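Local atomic coordinates of succinate dehydrogenase (Membrane anchor subunit) (Mycolicibacterium smegmatis, PDB entry 7D6V), a protein that forms the membrane anchor of a succinate dehydrogenase, holds a membrane-embedded Rieske-type iron-sulfur cluster, and binds ubiquinone-1, probably helping to pass electrons to quinone. Residues 201-207 with 236-240; 57-61 with 79-85. All blocks are in the same frame, centred on the assembly; numbering follows the deposited sequence.

Interaction 1: residues 201-207 with 236-240. With FES (Fe2/s2 (inorganic) cluster), chain J.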
ATOM      1  N   VAL C 201      28.216 -20.423  13.103  1.00 11.71           N
ATOM      2  CA  VAL C 201      27.059 -19.939  12.352  1.00 11.71           C
ATOM      3  C   VAL C 201      26.269 -18.933  13.181  1.00 11.71           C
ATOM      4  O   VAL C 201      25.876 -17.866  12.693  1.00 11.71           O
ATOM      5  CB  VAL C 201      26.178 -21.118  11.905  1.00 11.71           C
ATOM      6  CG1 VAL C 201      24.901 -20.613  11.262  1.00 11.71           C
ATOM      7  CG2 VAL C 201      26.937 -22.007  10.944  1.00 11.71           C
ATOM      8  N   TYR C 202      26.033 -19.257  14.454  1.00 11.71           N
ATOM      9  CA  TYR C 202      25.292 -18.350  15.324  1.00 11.71           C
ATOM     10  C   TYR C 202      26.038 -17.037  15.530  1.00 11.71           C
ATOM     11  O   TYR C 202      25.431 -15.962  15.523  1.00 11.71           O
ATOM     12  CB  TYR C 202      25.014 -19.022  16.666  1.00 11.71           C
ATOM     13  CG  TYR C 202      24.472 -18.077  17.710  1.00 11.71           C
ATOM     14  CD1 TYR C 202      23.223 -17.491  17.560  1.00 11.71           C
ATOM     15  CD2 TYR C 202      25.209 -17.765  18.839  1.00 11.71           C
ATOM     16  CE1 TYR C 202      22.726 -16.626  18.508  1.00 11.71           C
ATOM     17  CE2 TYR C 202      24.720 -16.902  19.790  1.00 11.71           C
ATOM     18  CZ  TYR C 202      23.478 -16.337  19.622  1.00 11.71           C
ATOM     19  OH  TYR C 202      22.990 -15.477  20.574  1.00 11.71           O
ATOM     20  N   THR C 203      27.355 -17.107  15.720  1.00 11.69           N
ATOM     21  CA  THR C 203      28.144 -15.896  15.913  1.00 11.69           C
ATOM     22  C   THR C 203      28.157 -15.029  14.660  1.00 11.69           C
ATOM     23  O   THR C 203      28.124 -13.798  14.751  1.00 11.69           O
ATOM     24  CB  THR C 203      29.567 -16.264  16.330  1.00 11.69           C
ATOM     25  OG1 THR C 203      29.515 -17.195  17.416  1.00 11.69           O
ATOM     26  CG2 THR C 203      30.334 -15.034  16.771  1.00 11.69           C
ATOM     27  N   LEU C 204      28.205 -15.648  13.482  1.00 11.85           N
ATOM     28  CA  LEU C 204      28.261 -14.886  12.243  1.00 11.85           C
ATOM     29  C   LEU C 204      26.895 -14.427  11.757  1.00 11.85           C
ATOM     30  O   LEU C 204      26.833 -13.593  10.850  1.00 11.85           O
ATOM     31  CB  LEU C 204      28.944 -15.705  11.148  1.00 11.85           C
ATOM     32  CG  LEU C 204      30.422 -16.016  11.372  1.00 11.85           C
ATOM     33  CD1 LEU C 204      31.010 -16.692  10.149  1.00 11.85           C
ATOM     34  CD2 LEU C 204      31.190 -14.755  11.716  1.00 11.85           C
ATOM     35  N   SER C 205      25.806 -14.936  12.326  1.00 11.49           N
ATOM     36  CA  SER C 205      24.480 -14.422  12.017  1.00 11.49           C
ATOM     37  C   SER C 205      24.067 -13.282  12.943  1.00 11.49           C
ATOM     38  O   SER C 205      22.910 -12.855  12.905  1.00 11.49           O
ATOM     39  CB  SER C 205      23.449 -15.549  12.069  1.00 11.49           C
ATOM     40  OG  SER C 205      23.239 -15.998  13.392  1.00 11.49           O
ATOM     41  N   CYS C 206      24.991 -12.804  13.770  1.00 11.05           N
ATOM     42  CA  CYS C 206      24.693 -11.727  14.712  1.00 11.05           C
ATOM     43  C   CYS C 206      24.313 -10.416  14.026  1.00 11.05           C
ATOM     44  O   CYS C 206      24.841 -10.083  12.965  1.00 11.05           O
ATOM     45  CB  CYS C 206      25.879 -11.499  15.653  1.00 11.05           C
ATOM     46  SG  CYS C 206      25.928  -9.856  16.407  1.00 11.05           S
ATOM     47  N   HIS C 207      23.392  -9.678  14.641  1.00 11.22           N
ATOM     48  CA  HIS C 207      22.949  -8.396  14.103  1.00 11.22           C
ATOM     49  C   HIS C 207      24.065  -7.363  14.116  1.00 11.22           C
ATOM     50  O   HIS C 207      24.106  -6.491  13.242  1.00 11.22           O
ATOM     51  CB  HIS C 207      21.750  -7.875  14.891  1.00 11.22           C
ATOM     52  CG  HIS C 207      20.438  -8.426  14.435  1.00 11.22           C
ATOM     53  ND1 HIS C 207      19.763  -9.408  15.124  1.00 11.22           N
ATOM     54  CD2 HIS C 207      19.671  -8.126  13.361  1.00 11.22           C
ATOM     55  CE1 HIS C 207      18.640  -9.694  14.493  1.00 11.22           C
ATOM     56  NE2 HIS C 207      18.561  -8.930  13.419  1.00 11.22           N
ATOM     57  N   LEU C 236      22.133 -15.444   6.535  1.00 11.88           N
ATOM     58  CA  LEU C 236      22.271 -16.161   7.803  1.00 11.88           C
ATOM     59  C   LEU C 236      21.415 -15.534   8.899  1.00 11.88           C
ATOM     60  O   LEU C 236      20.822 -16.245   9.717  1.00 11.88           O
ATOM     61  CB  LEU C 236      23.733 -16.201   8.234  1.00 11.88           C
ATOM     62  CG  LEU C 236      24.623 -17.243   7.566  1.00 11.88           C
ATOM     63  CD1 LEU C 236      25.951 -17.323   8.287  1.00 11.88           C
ATOM     64  CD2 LEU C 236      23.936 -18.593   7.554  1.00 11.88           C
ATOM     65  N   ASN C 237      21.349 -14.204   8.933  1.00 11.58           N
ATOM     66  CA  ASN C 237      20.666 -13.477   9.991  1.00 11.58           C
ATOM     67  C   ASN C 237      19.157 -13.655   9.939  1.00 11.58           C
ATOM     68  O   ASN C 237      18.491 -13.492  10.965  1.00 11.58           O
ATOM     69  CB  ASN C 237      21.038 -11.996   9.898  1.00 11.58           C
ATOM     70  CG  ASN C 237      20.420 -11.164  10.995  1.00 11.58           C
ATOM     71  OD1 ASN C 237      19.445 -10.452  10.770  1.00 11.58           O
ATOM     72  ND2 ASN C 237      20.993 -11.238  12.187  1.00 11.58           N
ATOM     73  N   THR C 238      18.604 -13.980   8.770  1.00 12.12           N
ATOM     74  CA  THR C 238      17.174 -14.267   8.703  1.00 12.12           C
ATOM     75  C   THR C 238      16.775 -15.456   9.574  1.00 12.12           C
ATOM     76  O   THR C 238      15.602 -15.568   9.948  1.00 12.12           O
ATOM     77  CB  THR C 238      16.745 -14.527   7.260  1.00 12.12           C
ATOM     78  OG1 THR C 238      17.600 -15.517   6.676  1.00 12.12           O
ATOM     79  CG2 THR C 238      16.820 -13.253   6.449  1.00 12.12           C
ATOM     80  N   ARG C 239      17.716 -16.340   9.907  1.00 13.43           N
ATOM     81  CA  ARG C 239      17.463 -17.518  10.728  1.00 13.43           C
ATOM     82  C   ARG C 239      18.137 -17.423  12.094  1.00 13.43           C
ATOM     83  O   ARG C 239      18.503 -18.443  12.680  1.00 13.43           O
ATOM     84  CB  ARG C 239      17.929 -18.783  10.009  1.00 13.43           C
ATOM     85  CG  ARG C 239      17.199 -19.131   8.721  1.00 13.43           C
ATOM     86  CD  ARG C 239      15.742 -19.489   8.966  1.00 13.43           C
ATOM     87  NE  ARG C 239      14.863 -18.326   8.995  1.00 13.43           N
ATOM     88  CZ  ARG C 239      13.610 -18.352   9.433  1.00 13.43           C
ATOM     89  NH1 ARG C 239      13.089 -19.483   9.886  1.00 13.43           N
ATOM     90  NH2 ARG C 239      12.879 -17.245   9.424  1.00 13.43           N
ATOM     91  N   HIS C 240      18.309 -16.206  12.612  1.00 11.82           N
ATOM     92  CA  HIS C 240      19.071 -16.020  13.842  1.00 11.82           C
ATOM     93  C   HIS C 240      18.336 -16.563  15.062  1.00 11.82           C
ATOM     94  O   HIS C 240      18.978 -17.054  15.998  1.00 11.82           O
ATOM     95  CB  HIS C 240      19.402 -14.541  14.028  1.00 11.82           C
ATOM     96  CG  HIS C 240      20.513 -14.288  14.995  1.00 11.82           C
ATOM     97  ND1 HIS C 240      21.749 -14.882  14.878  1.00 11.82           N
ATOM     98  CD2 HIS C 240      20.574 -13.511  16.100  1.00 11.82           C
ATOM     99  CE1 HIS C 240      22.527 -14.477  15.865  1.00 11.82           C
ATOM    100  NE2 HIS C 240      21.836 -13.645  16.620  1.00 11.82           N
TER
HETATM  101 FE1  FES J 303      22.104 -12.029  18.583  1.00 12.80          FE
HETATM  102 FE2  FES J 303      24.425 -10.744  18.135  1.00 12.80          FE
HETATM  103  S1  FES J 303      22.383  -9.978  17.848  1.00 12.80           S
HETATM  104  S2  FES J 303      24.146 -12.819  18.797  1.00 12.80           S
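His240 meets Ser205, Tyr202 and the iron-sulfur cluster in turn and illustrates how a metal ligand is oriented by atoms behind it. Its CB points at the 201-207 segment, and CG is anti to the backbone N (chi1 -162°), which swings the imidazole in beside the end of helix 188-204. Ser205 O sits over one face, 3.0 Å above the plane and displaced toward the CG/ND1 side. ND1 faces Ser205 OG, probably as a hydrogen-bond donor, but the modelled separation is too short to be relied on. Tyr202 O lies at the ring's edge, 3.3 Å from CE1; NE2, at the tip, binds FE1 at 2.6 Å, and CD2 flanks it 3.3 Å from the same iron. Ser205 OG donates to Tyr202 O, linking the residue behind the ligand to the helix's last turn. The Tyr202 ring lies nearly parallel to that of His240 (planes 7° apart) but is slid so far that they barely overlap, while its OH approaches FES S2 at 3.4 Å. The second ligand here is Cys206, whose SG reaches FE2 at 2.5 Å. Asn237 secures the junction: ND2 donates to Ser205 O (2.6 Å, N-H...O 166°), and the same nitrogen rests over the centre of the His207 ring, amide and imidazole almost perpendicular. Asn237 to His240 is a type I turn that delivers the histidine. Cys114 completes the FE1 pair and His155 the FE2 pair, giving each iron one cysteine and one histidine, a variation on the two-cysteine, two-histidine coordination of Rieske [2Fe-2S] centres.

Interaction 2: residues 57-61 with 79-85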
ATOM      1  N   SER C  57      34.482 -31.292  37.779  1.00 18.44           N
ATOM      2  CA  SER C  57      35.054 -32.576  37.406  1.00 18.44           C
ATOM      3  C   SER C  57      34.295 -33.124  36.208  1.00 18.44           C
ATOM      4  O   SER C  57      33.252 -32.597  35.814  1.00 18.44           O
ATOM      5  CB  SER C  57      35.029 -33.564  38.576  1.00 18.44           C
ATOM      6  OG  SER C  57      33.721 -34.040  38.824  1.00 18.44           O
ATOM      7  N   ALA C  58      34.845 -34.192  35.629  1.00 17.85           N
ATOM      8  CA  ALA C  58      34.272 -34.877  34.470  1.00 17.85           C
ATOM      9  C   ALA C  58      34.115 -33.925  33.282  1.00 17.85           C
ATOM     10  O   ALA C  58      33.018 -33.687  32.777  1.00 17.85           O
ATOM     11  CB  ALA C  58      32.940 -35.543  34.827  1.00 17.85           C
ATOM     12  N   TYR C  59      35.249 -33.390  32.834  1.00 17.51           N
ATOM     13  CA  TYR C  59      35.255 -32.437  31.735  1.00 17.51           C
ATOM     14  C   TYR C  59      36.375 -32.668  30.730  1.00 17.51           C
ATOM     15  O   TYR C  59      36.453 -31.926  29.747  1.00 17.51           O
ATOM     16  CB  TYR C  59      35.352 -31.000  32.279  1.00 17.51           C
ATOM     17  CG  TYR C  59      36.585 -30.743  33.111  1.00 17.51           C
ATOM     18  CD1 TYR C  59      37.765 -30.315  32.523  1.00 17.51           C
ATOM     19  CD2 TYR C  59      36.573 -30.937  34.482  1.00 17.51           C
ATOM     20  CE1 TYR C  59      38.893 -30.084  33.273  1.00 17.51           C
ATOM     21  CE2 TYR C  59      37.697 -30.707  35.242  1.00 17.51           C
ATOM     22  CZ  TYR C  59      38.856 -30.281  34.632  1.00 17.51           C
ATOM     23  OH  TYR C  59      39.981 -30.051  35.383  1.00 17.51           O
ATOM     24  N   TRP C  60      37.232 -33.664  30.935  1.00 16.55           N
ATOM     25  CA  TRP C  60      38.417 -33.855  30.111  1.00 16.55           C
ATOM     26  C   TRP C  60      38.668 -35.340  29.919  1.00 16.55           C
ATOM     27  O   TRP C  60      38.746 -36.087  30.898  1.00 16.55           O
ATOM     28  CB  TRP C  60      39.633 -33.187  30.767  1.00 16.55           C
ATOM     29  CG  TRP C  60      40.965 -33.525  30.171  1.00 16.55           C
ATOM     30  CD1 TRP C  60      41.953 -34.262  30.747  1.00 16.55           C
ATOM     31  CD2 TRP C  60      41.472 -33.098  28.903  1.00 16.55           C
ATOM     32  NE1 TRP C  60      43.036 -34.337  29.912  1.00 16.55           N
ATOM     33  CE2 TRP C  60      42.766 -33.630  28.772  1.00 16.55           C
ATOM     34  CE3 TRP C  60      40.955 -32.325  27.862  1.00 16.55           C
ATOM     35  CZ2 TRP C  60      43.548 -33.416  27.644  1.00 16.55           C
ATOM     36  CZ3 TRP C  60      41.733 -32.113  26.745  1.00 16.55           C
ATOM     37  CH2 TRP C  60      43.014 -32.655  26.645  1.00 16.55           C
ATOM     38  N   VAL C  61      38.792 -35.767  28.665  1.00 16.46           N
ATOM     39  CA  VAL C  61      39.222 -37.121  28.334  1.00 16.46           C
ATOM     40  C   VAL C  61      40.695 -37.063  27.959  1.00 16.46           C
ATOM     41  O   VAL C  61      41.064 -36.446  26.953  1.00 16.46           O
ATOM     42  CB  VAL C  61      38.387 -37.724  27.196  1.00 16.46           C
ATOM     43  CG1 VAL C  61      38.657 -39.209  27.085  1.00 16.46           C
ATOM     44  CG2 VAL C  61      36.916 -37.469  27.418  1.00 16.46           C
ATOM     45  N   CYS C  79      43.704 -27.881  37.218  1.00 25.41           N
ATOM     46  CA  CYS C  79      43.022 -28.503  36.098  1.00 25.41           C
ATOM     47  C   CYS C  79      43.657 -29.845  35.757  1.00 25.41           C
ATOM     48  O   CYS C  79      44.801 -30.129  36.115  1.00 25.41           O
ATOM     49  CB  CYS C  79      43.061 -27.577  34.884  1.00 25.41           C
ATOM     50  SG  CYS C  79      42.442 -25.918  35.234  1.00 25.41           S
ATOM     51  N   ALA C  80      42.888 -30.674  35.058  1.00 23.27           N
ATOM     52  CA  ALA C  80      43.363 -31.996  34.684  1.00 23.27           C
ATOM     53  C   ALA C  80      44.578 -31.874  33.766  1.00 23.27           C
ATOM     54  O   ALA C  80      44.646 -30.947  32.951  1.00 23.27           O
ATOM     55  CB  ALA C  80      42.257 -32.787  33.986  1.00 23.27           C
ATOM     56  N   PRO C  81      45.555 -32.771  33.885  1.00 23.04           N
ATOM     57  CA  PRO C  81      46.756 -32.675  33.045  1.00 23.04           C
ATOM     58  C   PRO C  81      46.411 -32.706  31.564  1.00 23.04           C
ATOM     59  O   PRO C  81      45.667 -33.572  31.099  1.00 23.04           O
ATOM     60  CB  PRO C  81      47.573 -33.902  33.463  1.00 23.04           C
ATOM     61  CG  PRO C  81      47.126 -34.183  34.854  1.00 23.04           C
ATOM     62  CD  PRO C  81      45.665 -33.847  34.884  1.00 23.04           C
ATOM     63  N   GLY C  82      46.967 -31.748  30.824  1.00 20.39           N
ATOM     64  CA  GLY C  82      46.739 -31.632  29.404  1.00 20.39           C
ATOM     65  C   GLY C  82      45.560 -30.773  29.007  1.00 20.39           C
ATOM     66  O   GLY C  82      45.382 -30.512  27.810  1.00 20.39           O
ATOM     67  N   SER C  83      44.749 -30.321  29.964  1.00 20.63           N
ATOM     68  CA  SER C  83      43.585 -29.508  29.639  1.00 20.63           C
ATOM     69  C   SER C  83      43.933 -28.052  29.371  1.00 20.63           C
ATOM     70  O   SER C  83      43.139 -27.345  28.744  1.00 20.63           O
ATOM     71  CB  SER C  83      42.563 -29.576  30.771  1.00 20.63           C
ATOM     72  OG  SER C  83      42.159 -30.907  31.010  1.00 20.63           O
ATOM     73  N   SER C  84      45.092 -27.589  29.826  1.00 22.44           N
ATOM     74  CA  SER C  84      45.494 -26.196  29.656  1.00 22.44           C
ATOM     75  C   SER C  84      46.230 -26.068  28.331  1.00 22.44           C
ATOM     76  O   SER C  84      47.408 -26.415  28.221  1.00 22.44           O
ATOM     77  CB  SER C  84      46.358 -25.741  30.825  1.00 22.44           C
ATOM     78  OG  SER C  84      45.600 -25.714  32.018  1.00 22.44           O
ATOM     79  N   HIS C  85      45.531 -25.569  27.316  1.00 21.59           N
ATOM     80  CA  HIS C  85      46.107 -25.394  25.993  1.00 21.59           C
ATOM     81  C   HIS C  85      46.764 -24.038  25.803  1.00 21.59           C
ATOM     82  O   HIS C  85      47.502 -23.857  24.830  1.00 21.59           O
ATOM     83  CB  HIS C  85      45.031 -25.604  24.929  1.00 21.59           C
ATOM     84  CG  HIS C  85      44.374 -26.944  25.007  1.00 21.59           C
ATOM     85  ND1 HIS C  85      43.058 -27.153  24.656  1.00 21.59           N
ATOM     86  CD2 HIS C  85      44.851 -28.144  25.408  1.00 21.59           C
ATOM     87  CE1 HIS C  85      42.756 -28.427  24.833  1.00 21.59           C
ATOM     88  NE2 HIS C  85      43.828 -29.050  25.289  1.00 21.59           N
TER
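Trp60 lies across the turn that runs from Ala80 to Ser83, an example of a broad indole packing on a compact loop. Among the hydrogen bonds, one crosses the contact: Ala80 N donates to Tyr59 OH (3.0 Å). Within the turn, Ala80 O receives both Ser83 N and Ser83 OG from the same side of its carbonyl plane. The contacts with the indole face come next. Ser83 CA stands almost exactly on the normal of the six-membered ring, 4.1 Å from its centroid, a CH-pi contact. Ser83 OG is over the same ring system, nearer CG and CD2, and Trp60 CG anti to the backbone N (chi1 169°) carries the indole out to meet them. Apolar contact is made chiefly by Ala80 CB, 3.6 Å from Trp60 CD1 and also close to Tyr59 CZ, so the methyl serves both aromatic residues. His85 NE2 approaches Trp60 CH2 at 3.9 Å, the two rings inclined at 63°. Tyr71 stacks on Tyr59, and His65 meets Trp60 nearly at right angles. Gly82 takes the positive phi expected at the third position of a type II beta turn, here packed against the first strand of the small 60-61/66-67 antiparallel pair.

Interaction 2 closes along the chain before interaction 1 opens, and the two occupy opposite sides of the chain's centre. Their centres are 31 Å apart and their nearest atoms about 18 Å, so neither touches the other. Helix 240-264 spans the gap: His240 of interaction 1 is at its start, while Met259, Val261 and Ser263 near its far end pack on Ala58 and Val61 of interaction 2. Interaction 1 supplies two of the cluster's four protein ligands, close to the ends of helices 188-204 and 224-237, while the 57-61/79-85 contact joins parts of the connection between helices 33-55 and 104-112. One helical fold accommodates a buried redox site and a separate loop region.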